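Local coordinates for pili retraction protein PilT (Thermus thermophilus, PDB 5FL3) that probably binds and hydrolyses ATP to drive the retraction of type IV pili, at residues V104-S109 with P171-H176; G272-R277 with L291-A296; P298-L303 with P311-A316; T327-L332 with A349-H354. All coordinates share one frame; numbering follows the deposited sequence.

Contact 1. Residues V104-S109 with P171-H176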
loop_
_atom_site.group_PDB
_atom_site.type_symbol
_atom_site.label_atom_id
_atom_site.label_comp_id
_atom_site.label_asym_id
_atom_site.label_seq_id
_atom_site.Cartn_x
_atom_site.Cartn_y
_atom_site.Cartn_z
ATOM N N VAL A 104 7.355 -17.785 -8.101
ATOM C CA VAL A 104 7.325 -16.669 -7.172
ATOM C C VAL A 104 6.038 -16.751 -6.383
ATOM O O VAL A 104 4.951 -16.705 -6.948
ATOM C CB VAL A 104 7.427 -15.299 -7.870
ATOM C CG1 VAL A 104 7.328 -14.201 -6.830
ATOM C CG2 VAL A 104 8.741 -15.182 -8.632
ATOM N N MET A 105 6.174 -16.899 -5.073
ATOM C CA MET A 105 5.032 -17.070 -4.203
ATOM C C MET A 105 4.872 -15.852 -3.307
ATOM O O MET A 105 5.838 -15.441 -2.649
ATOM C CB MET A 105 5.211 -18.326 -3.370
ATOM C CG MET A 105 5.679 -19.485 -4.200
ATOM S SD MET A 105 5.786 -20.995 -3.241
ATOM C CE MET A 105 4.125 -21.118 -2.577
ATOM N N ARG A 106 3.677 -15.262 -3.297
ATOM C CA ARG A 106 3.389 -14.150 -2.379
ATOM C C ARG A 106 2.482 -14.586 -1.222
ATOM O O ARG A 106 1.454 -15.238 -1.433
ATOM C CB ARG A 106 2.742 -12.988 -3.133
ATOM C CG ARG A 106 2.370 -11.812 -2.247
ATOM C CD ARG A 106 1.764 -10.699 -3.083
ATOM N NE ARG A 106 0.690 -11.224 -3.926
ATOM C CZ ARG A 106 -0.572 -11.369 -3.526
ATOM N NH1 ARG A 106 -0.921 -11.016 -2.290
ATOM N NH2 ARG A 106 -1.483 -11.867 -4.358
ATOM N N VAL A 107 2.854 -14.241 0.003
ATOM C CA VAL A 107 1.988 -14.579 1.128
ATOM C C VAL A 107 0.831 -13.587 1.239
ATOM O O VAL A 107 1.058 -12.392 1.298
ATOM C CB VAL A 107 2.753 -14.601 2.460
ATOM C CG1 VAL A 107 1.826 -15.059 3.609
ATOM C CG2 VAL A 107 3.990 -15.492 2.350
ATOM N N VAL A 108 -0.404 -14.086 1.230
ATOM C CA VAL A 108 -1.591 -13.261 1.478
ATOM C C VAL A 108 -1.840 -13.306 2.974
ATOM O O VAL A 108 -2.261 -14.339 3.485
ATOM C CB VAL A 108 -2.851 -13.789 0.717
ATOM C CG1 VAL A 108 -3.973 -12.763 0.724
ATOM C CG2 VAL A 108 -2.505 -14.203 -0.718
ATOM N N SER A 109 -1.562 -12.235 3.706
ATOM C CA SER A 109 -1.705 -12.347 5.156
ATOM C C SER A 109 -3.112 -12.061 5.639
ATOM O O SER A 109 -3.853 -11.271 5.046
ATOM C CB SER A 109 -0.749 -11.424 5.901
ATOM O OG SER A 109 -0.642 -11.844 7.270
ATOM N N PRO A 171 -2.935 -7.104 -6.581
ATOM C CA PRO A 171 -3.876 -8.153 -6.136
ATOM C C PRO A 171 -4.387 -7.909 -4.694
ATOM O O PRO A 171 -4.019 -6.902 -4.084
ATOM C CB PRO A 171 -3.012 -9.416 -6.181
ATOM C CG PRO A 171 -1.654 -8.891 -5.702
ATOM C CD PRO A 171 -1.557 -7.418 -6.156
ATOM N N ILE A 172 -5.200 -8.810 -4.150
ATOM C CA ILE A 172 -5.578 -8.706 -2.735
ATOM C C ILE A 172 -4.378 -9.050 -1.871
ATOM O O ILE A 172 -3.840 -10.150 -1.991
ATOM C CB ILE A 172 -6.744 -9.640 -2.349
ATOM C CG1 ILE A 172 -8.004 -9.280 -3.119
ATOM C CG2 ILE A 172 -7.014 -9.545 -0.855
ATOM C CD1 ILE A 172 -9.129 -10.214 -2.881
ATOM N N GLU A 173 -3.962 -8.112 -1.019
ATOM C CA GLU A 173 -2.764 -8.277 -0.199
ATOM C C GLU A 173 -3.120 -8.763 1.203
ATOM O O GLU A 173 -2.386 -9.539 1.805
ATOM C CB GLU A 173 -1.968 -6.960 -0.119
ATOM C CG GLU A 173 -1.401 -6.425 -1.464
ATOM C CD GLU A 173 -0.242 -7.260 -2.002
ATOM O OE1 GLU A 173 0.186 -8.206 -1.284
ATOM O OE2 GLU A 173 0.232 -6.986 -3.145
ATOM N N PHE A 174 -4.255 -8.303 1.709
ATOM C CA PHE A 174 -4.761 -8.699 3.022
ATOM C C PHE A 174 -6.178 -9.239 2.917
ATOM O O PHE A 174 -7.001 -8.678 2.186
ATOM C CB PHE A 174 -4.741 -7.517 3.981
ATOM C CG PHE A 174 -3.373 -7.123 4.406
ATOM C CD1 PHE A 174 -2.782 -7.716 5.511
ATOM C CD2 PHE A 174 -2.666 -6.166 3.700
ATOM C CE1 PHE A 174 -1.515 -7.357 5.904
ATOM C CE2 PHE A 174 -1.400 -5.804 4.085
ATOM C CZ PHE A 174 -0.819 -6.400 5.185
ATOM N N LEU A 175 -6.460 -10.323 3.642
ATOM C CA LEU A 175 -7.816 -10.874 3.727
ATOM C C LEU A 175 -8.527 -10.408 5.001
ATOM O O LEU A 175 -8.051 -10.633 6.120
ATOM C CB LEU A 175 -7.782 -12.394 3.677
ATOM C CG LEU A 175 -7.286 -12.931 2.347
ATOM C CD1 LEU A 175 -7.042 -14.431 2.452
ATOM C CD2 LEU A 175 -8.284 -12.599 1.239
ATOM N N HIS A 176 -9.664 -9.749 4.826
ATOM C CA HIS A 176 -10.459 -9.295 5.961
ATOM C C HIS A 176 -11.606 -10.242 6.201
ATOM O O HIS A 176 -12.247 -10.712 5.253
ATOM C CB HIS A 176 -11.018 -7.895 5.728
ATOM C CG HIS A 176 -9.974 -6.844 5.559
ATOM N ND1 HIS A 176 -9.438 -6.151 6.623
ATOM C CD2 HIS A 176 -9.373 -6.354 4.450
ATOM C CE1 HIS A 176 -8.557 -5.275 6.174
ATOM N NE2 HIS A 176 -8.495 -5.381 4.859
#
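R106 reaches out from strand 100-108 to P171, I172 and E173. Its CG stands anti to the backbone N (chi1 178°) and the chain runs straight to CD. A bend at chi3 then brings the guanidinium against the proline ring and within reach of the glutamate. NH1 of R106 donates to I172 O at 3.1 Å, with that oxygen tilted out of the guanidinium plane. The same NH1 makes a weak bond, part of a salt bridge, to E173 OE1 at 3.2 Å. Guanidinium and carboxylate are turned 72° to each other. P171 CG lies over one guanidinium face, offset toward the rim.

With a leucine in place of R106, E173 would probably lose its charged mate here and I172 O this donor.

The contact ties the antiparallel N-terminal sheet to the nucleotide-binding domain, through the loop after strand 164-169. In that loop E173 touches S147 and F174 touches T148, both ADP-binding residues.

A single backbone bridge pairs S109 with F174. L175 N donates to S109 O at 3.1 Å, and S109 N bonds weakly to E173 O. V108 points CG1 at L175, 3.7 Å from its CG. On the F174 ring, CE1 lies 4.1 Å from S109 CB.

Contact 2. Residues G272-R277 with L291-A296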
loop_
_atom_site.group_PDB
_atom_site.type_symbol
_atom_site.label_atom_id
_atom_site.label_comp_id
_atom_site.label_asym_id
_atom_site.label_seq_id
_atom_site.Cartn_x
_atom_site.Cartn_y
_atom_site.Cartn_z
ATOM N N GLY A 272 -7.451 13.817 3.662
ATOM C CA GLY A 272 -6.106 13.615 4.159
ATOM C C GLY A 272 -5.233 12.925 3.124
ATOM O O GLY A 272 -5.727 12.171 2.272
ATOM N N ILE A 273 -3.938 13.224 3.167
ATOM C CA ILE A 273 -2.949 12.473 2.407
ATOM C C ILE A 273 -1.884 11.947 3.366
ATOM O O ILE A 273 -1.354 12.691 4.193
ATOM C CB ILE A 273 -2.286 13.331 1.322
ATOM C CG1 ILE A 273 -3.342 14.033 0.467
ATOM C CG2 ILE A 273 -1.336 12.488 0.473
ATOM C CD1 ILE A 273 -2.757 15.093 -0.432
ATOM N N LEU A 274 -1.593 10.657 3.260
ATOM C CA LEU A 274 -0.556 10.027 4.050
ATOM C C LEU A 274 0.570 9.517 3.162
ATOM O O LEU A 274 0.483 8.420 2.617
ATOM C CB LEU A 274 -1.145 8.878 4.859
ATOM C CG LEU A 274 -2.131 9.300 5.947
ATOM C CD1 LEU A 274 -3.117 8.199 6.279
ATOM C CD2 LEU A 274 -1.346 9.679 7.178
ATOM N N SER A 275 1.627 10.308 3.011
ATOM C CA SER A 275 2.747 9.907 2.168
ATOM C C SER A 275 3.773 9.161 2.994
ATOM O O SER A 275 4.131 9.583 4.073
ATOM C CB SER A 275 3.371 11.113 1.488
ATOM O OG SER A 275 2.451 11.704 0.593
ATOM N N GLN A 276 4.225 8.024 2.484
ATOM C CA GLN A 276 4.994 7.105 3.292
ATOM C C GLN A 276 6.314 6.732 2.650
ATOM O O GLN A 276 6.425 6.655 1.431
ATOM C CB GLN A 276 4.176 5.847 3.563
ATOM C CG GLN A 276 2.955 6.125 4.405
ATOM C CD GLN A 276 2.213 4.876 4.784
ATOM O OE1 GLN A 276 2.678 3.757 4.550
ATOM N NE2 GLN A 276 1.056 5.051 5.368
ATOM N N ARG A 277 7.308 6.503 3.501
ATOM C CA ARG A 277 8.598 5.981 3.096
ATOM C C ARG A 277 9.024 5.016 4.199
ATOM O O ARG A 277 8.824 5.307 5.365
ATOM C CB ARG A 277 9.605 7.122 2.899
ATOM C CG ARG A 277 10.822 6.797 2.068
ATOM C CD ARG A 277 10.642 7.259 0.610
ATOM N NE ARG A 277 9.862 8.501 0.452
ATOM C CZ ARG A 277 10.338 9.744 0.590
ATOM N NH1 ARG A 277 11.608 9.967 0.937
ATOM N NH2 ARG A 277 9.525 10.780 0.396
ATOM N N LEU A 291 6.568 9.372 7.776
ATOM C CA LEU A 291 5.188 9.669 7.415
ATOM C C LEU A 291 4.907 11.166 7.417
ATOM O O LEU A 291 5.209 11.872 8.398
ATOM C CB LEU A 291 4.246 8.940 8.371
ATOM C CG LEU A 291 2.770 9.260 8.229
ATOM C CD1 LEU A 291 2.282 8.881 6.833
ATOM C CD2 LEU A 291 1.972 8.533 9.287
ATOM N N GLU A 292 4.378 11.647 6.291
ATOM C CA GLU A 292 3.916 13.028 6.159
ATOM C C GLU A 292 2.387 13.047 6.092
ATOM O O GLU A 292 1.797 12.287 5.321
ATOM C CB GLU A 292 4.513 13.683 4.926
ATOM C CG GLU A 292 3.990 15.056 4.626
ATOM C CD GLU A 292 4.764 15.690 3.490
ATOM O OE1 GLU A 292 6.002 15.749 3.608
ATOM O OE2 GLU A 292 4.157 16.121 2.482
ATOM N N ILE A 293 1.761 13.916 6.890
ATOM C CA ILE A 293 0.301 14.013 6.969
ATOM C C ILE A 293 -0.225 15.377 6.551
ATOM O O ILE A 293 0.063 16.383 7.199
ATOM C CB ILE A 293 -0.197 13.720 8.393
ATOM C CG1 ILE A 293 0.382 12.389 8.880
ATOM C CG2 ILE A 293 -1.704 13.702 8.471
ATOM C CD1 ILE A 293 0.046 12.056 10.305
ATOM N N LEU A 294 -0.993 15.405 5.459
ATOM C CA LEU A 294 -1.790 16.578 5.113
ATOM C C LEU A 294 -3.246 16.329 5.458
ATOM O O LEU A 294 -3.864 15.422 4.917
ATOM C CB LEU A 294 -1.652 16.923 3.632
ATOM C CG LEU A 294 -2.594 18.020 3.134
ATOM C CD1 LEU A 294 -2.451 19.244 4.006
ATOM C CD2 LEU A 294 -2.318 18.388 1.693
ATOM N N ILE A 295 -3.796 17.107 6.376
ATOM C CA ILE A 295 -5.212 16.990 6.686
ATOM C C ILE A 295 -5.953 18.145 6.043
ATOM O O ILE A 295 -5.561 19.301 6.185
ATOM C CB ILE A 295 -5.478 16.973 8.187
ATOM C CG1 ILE A 295 -4.804 15.762 8.832
ATOM C CG2 ILE A 295 -6.967 16.924 8.454
ATOM C CD1 ILE A 295 -5.478 14.467 8.538
ATOM N N ALA A 296 -7.025 17.827 5.327
ATOM C CA ALA A 296 -7.772 18.830 4.589
ATOM C C ALA A 296 -8.714 19.649 5.488
ATOM O O ALA A 296 -9.938 19.541 5.408
ATOM C CB ALA A 296 -8.549 18.174 3.462
#
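I273 and L294 grip each other through two backbone bonds. I273 N donates to L294 O at 2.8 Å, and L294 N to I273 O at 3.0 Å. S275 and E292 repeat the exchange: S275 N to E292 O and E292 N to S275 O, each at 3.0 Å. All four donors lie in the plane of the carbonyl they meet. These are the hydrogen-bonded pairs of an antiparallel hairpin made by strands 270-280 and 287-295. The segments run 172° apart.

On the face of I273, S275, E292 and L294, S275 OG bonds to T139 OG1. E292 reaches out with an extended chain (chi1 174°), and its carboxylate takes the backbone N of F328 and of A243. I273 CD1 and L294 CD2 lie side by side at 3.9 Å.

The other face carries L274, Q276, L291 and I293. L274 CD2 sits 3.6 Å from I293 CG1 and 3.7 Å from L291 CD1. Q276 lies alongside L291, with its CG 3.7 Å from L291 CD1. Helix 122-130 covers L274 and I293.

The paired amides and carbonyls satisfy the backbone polar groups where the two strands face each other in a buried contact. The two backbone donors on E292 would probably favour its charged form.

Contact 3. Residues P298-L303 with P311-A316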
loop_
_atom_site.group_PDB
_atom_site.type_symbol
_atom_site.label_atom_id
_atom_site.label_comp_id
_atom_site.label_asym_id
_atom_site.label_seq_id
_atom_site.Cartn_x
_atom_site.Cartn_y
_atom_site.Cartn_z
ATOM N N PRO A 298 -10.406 23.345 6.672
ATOM C CA PRO A 298 -10.947 24.429 5.846
ATOM C C PRO A 298 -9.861 25.304 5.237
ATOM O O PRO A 298 -9.932 25.654 4.049
ATOM C CB PRO A 298 -11.800 25.218 6.834
ATOM C CG PRO A 298 -12.302 24.171 7.801
ATOM C CD PRO A 298 -11.176 23.172 7.924
ATOM N N TYR A 299 -8.850 25.636 6.033
ATOM C CA TYR A 299 -7.772 26.477 5.535
ATOM C C TYR A 299 -7.010 25.749 4.423
ATOM O O TYR A 299 -6.731 26.335 3.381
ATOM C CB TYR A 299 -6.837 26.901 6.679
ATOM C CG TYR A 299 -5.613 27.661 6.206
ATOM C CD1 TYR A 299 -5.680 29.014 5.870
ATOM C CD2 TYR A 299 -4.389 27.020 6.093
ATOM C CE1 TYR A 299 -4.547 29.702 5.427
ATOM C CE2 TYR A 299 -3.261 27.686 5.662
ATOM C CZ TYR A 299 -3.337 29.020 5.323
ATOM O OH TYR A 299 -2.183 29.641 4.885
ATOM N N VAL A 300 -6.701 24.468 4.628
ATOM C CA VAL A 300 -5.964 23.695 3.629
ATOM C C VAL A 300 -6.746 23.624 2.318
ATOM O O VAL A 300 -6.168 23.621 1.229
ATOM C CB VAL A 300 -5.661 22.268 4.134
ATOM C CG1 VAL A 300 -5.136 21.379 3.005
ATOM C CG2 VAL A 300 -4.667 22.317 5.273
ATOM N N ARG A 301 -8.071 23.588 2.425
ATOM C CA ARG A 301 -8.908 23.498 1.237
ATOM C C ARG A 301 -8.763 24.742 0.364
ATOM O O ARG A 301 -8.756 24.646 -0.859
ATOM C CB ARG A 301 -10.370 23.269 1.625
ATOM C CG ARG A 301 -10.618 21.893 2.182
ATOM C CD ARG A 301 -12.095 21.556 2.300
ATOM N NE ARG A 301 -12.265 20.106 2.327
ATOM C CZ ARG A 301 -12.615 19.402 3.402
ATOM N NH1 ARG A 301 -12.874 20.021 4.552
ATOM N NH2 ARG A 301 -12.722 18.077 3.323
ATOM N N GLU A 302 -8.641 25.902 1.001
ATOM C CA GLU A 302 -8.370 27.146 0.291
ATOM C C GLU A 302 -7.112 27.026 -0.540
ATOM O O GLU A 302 -7.106 27.344 -1.722
ATOM C CB GLU A 302 -8.217 28.301 1.277
ATOM C CG GLU A 302 -9.429 28.526 2.115
ATOM C CD GLU A 302 -10.649 28.760 1.257
ATOM O OE1 GLU A 302 -10.492 29.329 0.148
ATOM O OE2 GLU A 302 -11.761 28.365 1.683
ATOM N N LEU A 303 -6.051 26.562 0.112
ATOM C CA LEU A 303 -4.748 26.363 -0.503
ATOM C C LEU A 303 -4.819 25.460 -1.731
ATOM O O LEU A 303 -4.198 25.740 -2.766
ATOM C CB LEU A 303 -3.784 25.774 0.525
ATOM C CG LEU A 303 -3.004 26.746 1.413
ATOM C CD1 LEU A 303 -3.787 28.021 1.737
ATOM C CD2 LEU A 303 -2.586 26.033 2.683
ATOM N N PRO A 311 1.492 26.039 -2.713
ATOM C CA PRO A 311 2.717 25.655 -2.002
ATOM C C PRO A 311 2.700 25.998 -0.501
ATOM O O PRO A 311 3.456 25.394 0.254
ATOM C CB PRO A 311 3.796 26.441 -2.740
ATOM C CG PRO A 311 3.251 26.601 -4.122
ATOM C CD PRO A 311 1.791 26.840 -3.914
ATOM N N GLN A 312 1.822 26.901 -0.072
ATOM C CA GLN A 312 1.628 27.197 1.352
ATOM C C GLN A 312 1.096 25.997 2.125
ATOM O O GLN A 312 0.658 26.108 3.270
ATOM C CB GLN A 312 0.668 28.369 1.539
ATOM C CG GLN A 312 1.260 29.729 1.221
ATOM C CD GLN A 312 0.193 30.807 1.125
ATOM O OE1 GLN A 312 0.186 31.593 0.180
ATOM N NE2 GLN A 312 -0.720 30.844 2.104
ATOM N N ILE A 313 1.127 24.848 1.472
ATOM C CA ILE A 313 0.745 23.592 2.072
ATOM C C ILE A 313 1.852 23.157 3.032
ATOM O O ILE A 313 1.571 22.624 4.109
ATOM C CB ILE A 313 0.438 22.535 0.955
ATOM C CG1 ILE A 313 -0.819 21.765 1.313
ATOM C CG2 ILE A 313 1.620 21.637 0.625
ATOM C CD1 ILE A 313 -1.997 22.689 1.586
ATOM N N LYS A 314 3.102 23.447 2.659
ATOM C CA LYS A 314 4.271 23.159 3.485
ATOM C C LYS A 314 4.113 23.765 4.868
ATOM O O LYS A 314 4.186 23.077 5.891
ATOM C CB LYS A 314 5.535 23.701 2.821
ATOM C CG LYS A 314 6.827 23.381 3.563
ATOM C CD LYS A 314 8.036 23.639 2.674
ATOM C CE LYS A 314 8.550 25.060 2.802
ATOM N NZ LYS A 314 9.466 25.207 3.972
ATOM N N GLU A 315 3.868 25.067 4.880
ATOM C CA GLU A 315 3.786 25.822 6.114
ATOM C C GLU A 315 2.599 25.306 6.928
ATOM O O GLU A 315 2.697 25.131 8.142
ATOM C CB GLU A 315 3.686 27.329 5.802
ATOM C CG GLU A 315 4.956 27.938 5.115
ATOM C CD GLU A 315 5.052 27.717 3.572
ATOM O OE1 GLU A 315 4.163 27.080 2.974
ATOM O OE2 GLU A 315 6.048 28.163 2.953
ATOM N N ALA A 316 1.503 25.008 6.237
ATOM C CA ALA A 316 0.288 24.496 6.856
ATOM C C ALA A 316 0.531 23.206 7.620
ATOM O O ALA A 316 0.011 23.011 8.725
ATOM C CB ALA A 316 -0.777 24.274 5.799
#
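L303 and V300 of helix 298-305 meet I313 and A316 of helix 313-318 in an apolar contact. I313 CD1 is the shared point. It lies 3.6 Å from L303 CD2 and 3.7 Å from V300 CG1. The V300 and I313 side chains cross at about a right angle, while L303 and I313 meet more aslant. CG1 of V300 stands anti to the backbone N (chi1 169°), the position from which it meets the isoleucine. L303 CD2 also reaches A316 CB at 4.0 Å. On its other branch L303 turns CD1 over one face of the Y299 ring, offset toward the rim. A316 CB comes to the edge of the same ring, near its plane, 4.2 Å from Y299 CE2. L303 CG packs on the CB of Q312 at 4.0 Å.

The two short helices form a helix-loop-helix unit that follows strand 287-295. V300 and I313 both rest on L294 of that strand. L303 O takes a bond from T310 OG1 in the linking loop.

One polar bond joins the segments. Q312 NE2 donates weakly to Y299 OH at 3.4 Å. The ring and the amide are turned 40° apart, and Q312 extends beyond CG to bring the nitrogen across.

Q312 also holds the N-cap position of helix 313-318. Its O accepts from A316 N at 3.3 Å in the first turn. Elsewhere R301 NE bonds to A267 O, and K314 NZ makes a salt bridge to E355 on helix 353-361.

Contact 4. Residues T327-L332 with A349-H354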
loop_
_atom_site.group_PDB
_atom_site.type_symbol
_atom_site.label_atom_id
_atom_site.label_comp_id
_atom_site.label_asym_id
_atom_site.label_seq_id
_atom_site.Cartn_x
_atom_site.Cartn_y
_atom_site.Cartn_z
ATOM N N THR A 327 5.448 17.467 8.118
ATOM C CA THR A 327 6.093 17.160 6.850
ATOM C C THR A 327 7.008 15.957 7.021
ATOM O O THR A 327 7.260 15.522 8.152
ATOM C CB THR A 327 6.913 18.350 6.319
ATOM O OG1 THR A 327 7.939 18.684 7.257
ATOM C CG2 THR A 327 6.028 19.551 6.108
ATOM N N PHE A 328 7.497 15.414 5.909
ATOM C CA PHE A 328 8.527 14.389 5.991
ATOM C C PHE A 328 9.746 14.878 6.758
ATOM O O PHE A 328 10.242 14.168 7.635
ATOM C CB PHE A 328 8.973 13.919 4.611
ATOM C CG PHE A 328 8.499 12.554 4.271
ATOM C CD1 PHE A 328 7.365 12.041 4.870
ATOM C CD2 PHE A 328 9.207 11.757 3.398
ATOM C CE1 PHE A 328 6.912 10.787 4.576
ATOM C CE2 PHE A 328 8.754 10.488 3.111
ATOM C CZ PHE A 328 7.605 9.996 3.674
ATOM N N ASP A 329 10.224 16.078 6.418
ATOM C CA ASP A 329 11.457 16.583 6.999
ATOM C C ASP A 329 11.263 16.771 8.491
ATOM O O ASP A 329 12.208 16.616 9.260
ATOM C CB ASP A 329 11.899 17.886 6.334
ATOM C CG ASP A 329 12.370 17.680 4.899
ATOM O OD1 ASP A 329 12.521 16.501 4.506
ATOM O OD2 ASP A 329 12.613 18.695 4.189
ATOM N N GLN A 330 10.032 17.068 8.907
ATOM C CA GLN A 330 9.719 17.152 10.336
ATOM C C GLN A 330 9.742 15.789 11.009
ATOM O O GLN A 330 10.303 15.637 12.082
ATOM C CB GLN A 330 8.354 17.802 10.575
ATOM C CG GLN A 330 8.342 19.312 10.465
ATOM C CD GLN A 330 6.947 19.876 10.616
ATOM O OE1 GLN A 330 6.027 19.474 9.906
ATOM N NE2 GLN A 330 6.775 20.803 11.551
ATOM N N HIS A 331 9.135 14.791 10.388
ATOM C CA HIS A 331 9.061 13.492 11.037
ATOM C C HIS A 331 10.438 12.850 11.091
ATOM O O HIS A 331 10.715 12.077 12.005
ATOM C CB HIS A 331 8.067 12.570 10.327
ATOM C CG HIS A 331 7.748 11.325 11.096
ATOM N ND1 HIS A 331 7.733 10.072 10.519
ATOM C CD2 HIS A 331 7.438 11.137 12.401
ATOM C CE1 HIS A 331 7.430 9.170 11.434
ATOM N NE2 HIS A 331 7.244 9.789 12.587
ATOM N N LEU A 332 11.294 13.182 10.122
ATOM C CA LEU A 332 12.634 12.585 10.019
ATOM C C LEU A 332 13.534 13.036 11.164
ATOM O O LEU A 332 14.192 12.215 11.808
ATOM C CB LEU A 332 13.287 12.934 8.686
ATOM C CG LEU A 332 12.821 12.134 7.468
ATOM C CD1 LEU A 332 13.386 12.729 6.184
ATOM C CD2 LEU A 332 13.181 10.646 7.585
ATOM N N ALA A 349 16.824 10.593 2.755
ATOM C CA ALA A 349 15.364 10.563 2.664
ATOM C C ALA A 349 14.735 11.955 2.648
ATOM O O ALA A 349 13.609 12.120 2.180
ATOM C CB ALA A 349 14.784 9.757 3.816
ATOM N N ALA A 350 15.461 12.948 3.161
ATOM C CA ALA A 350 14.901 14.277 3.399
ATOM C C ALA A 350 14.460 14.987 2.115
ATOM O O ALA A 350 15.186 14.990 1.121
ATOM C CB ALA A 350 15.906 15.131 4.154
ATOM N N THR A 351 13.265 15.581 2.157
ATOM C CA THR A 351 12.704 16.333 1.030
ATOM C C THR A 351 13.684 17.400 0.543
ATOM O O THR A 351 13.911 17.551 -0.661
ATOM C CB THR A 351 11.361 16.994 1.409
ATOM O OG1 THR A 351 10.358 15.982 1.572
ATOM C CG2 THR A 351 10.907 17.976 0.329
ATOM N N SER A 352 14.260 18.139 1.480
ATOM C CA SER A 352 15.447 18.928 1.175
ATOM C C SER A 352 16.458 18.749 2.305
ATOM O O SER A 352 16.259 19.264 3.410
ATOM C CB SER A 352 15.105 20.407 0.975
ATOM O OG SER A 352 15.416 21.156 2.130
ATOM N N PRO A 353 17.556 18.023 2.024
ATOM C CA PRO A 353 18.643 17.696 2.964
ATOM C C PRO A 353 19.228 18.932 3.637
ATOM O O PRO A 353 19.988 18.836 4.609
ATOM C CB PRO A 353 19.690 17.019 2.071
ATOM C CG PRO A 353 19.373 17.475 0.696
ATOM C CD PRO A 353 17.883 17.610 0.651
ATOM N N HIS A 354 18.869 20.087 3.085
ATOM C CA HIS A 354 19.183 21.381 3.655
ATOM C C HIS A 354 18.232 21.716 4.796
ATOM O O HIS A 354 18.665 21.874 5.942
ATOM C CB HIS A 354 19.109 22.462 2.579
ATOM C CG HIS A 354 19.367 23.840 3.096
ATOM N ND1 HIS A 354 20.632 24.380 3.169
ATOM C CD2 HIS A 354 18.524 24.785 3.576
ATOM C CE1 HIS A 354 20.559 25.602 3.668
ATOM N NE2 HIS A 354 19.291 25.871 3.923
#
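D329 takes two successive backbone donors with its two carboxylate oxygens. T351 N bonds to D329 OD1 at 2.6 Å, and S352 N to D329 OD2 at 3.2 Å. Each oxygen uses its syn lone pair, and the second bond is the straighter, at 162°. CG of D329 lies beside its own backbone N (chi1 -69°), and the D329 and T351 side chains cross at about a right angle. Replacing D329 by an alanine would remove both acceptors, is likely to leave the N-H groups of T351 and S352 without them, and would probably let this stretch of chain shift.

Both helix starts are capped. T327 and Q330 form a capping box: Q330 N bonds to T327 OG1 at 3.1 Å, and T327 N to Q330 OE1 at 2.7 Å. S352 OG takes E355 N at the start of helix 353-361.

The apolar side is lighter. L332 CD1 touches A350 CA at 3.5 Å and reaches the CB atoms of A349 and A350, each at 4.0 Å.

The contact thus joins the start of helix 328-337 to the chain between helices 343-349 and 353-361. F356 lies against L332 and A350. Toward the sheet, F328 packs on R277, while L332 and A349 pack on L279 of strand 270-280.

Along the chain the four contacts come in series, from contact 1 to contact 4. Contact 1 stands apart. Its centre is about 25 Å from that of contact 2 and about 37 Å from that of contact 3, across the chain's centre from the others. It joins the N-terminal sheet to the nucleotide-binding domain. Contact 2 is the edge hairpin of the mixed sheet in that domain. Contacts 3 and 4 each lie about 13 Å from it, centre to centre, and touch it. Strand 287-295 of contact 2 leads straight into helix 298-305 of contact 3. L291 N of contact 2 probably bonds to H331 ND1 of contact 4. The C-terminal helices are therefore built directly onto the nucleotide-binding sheet.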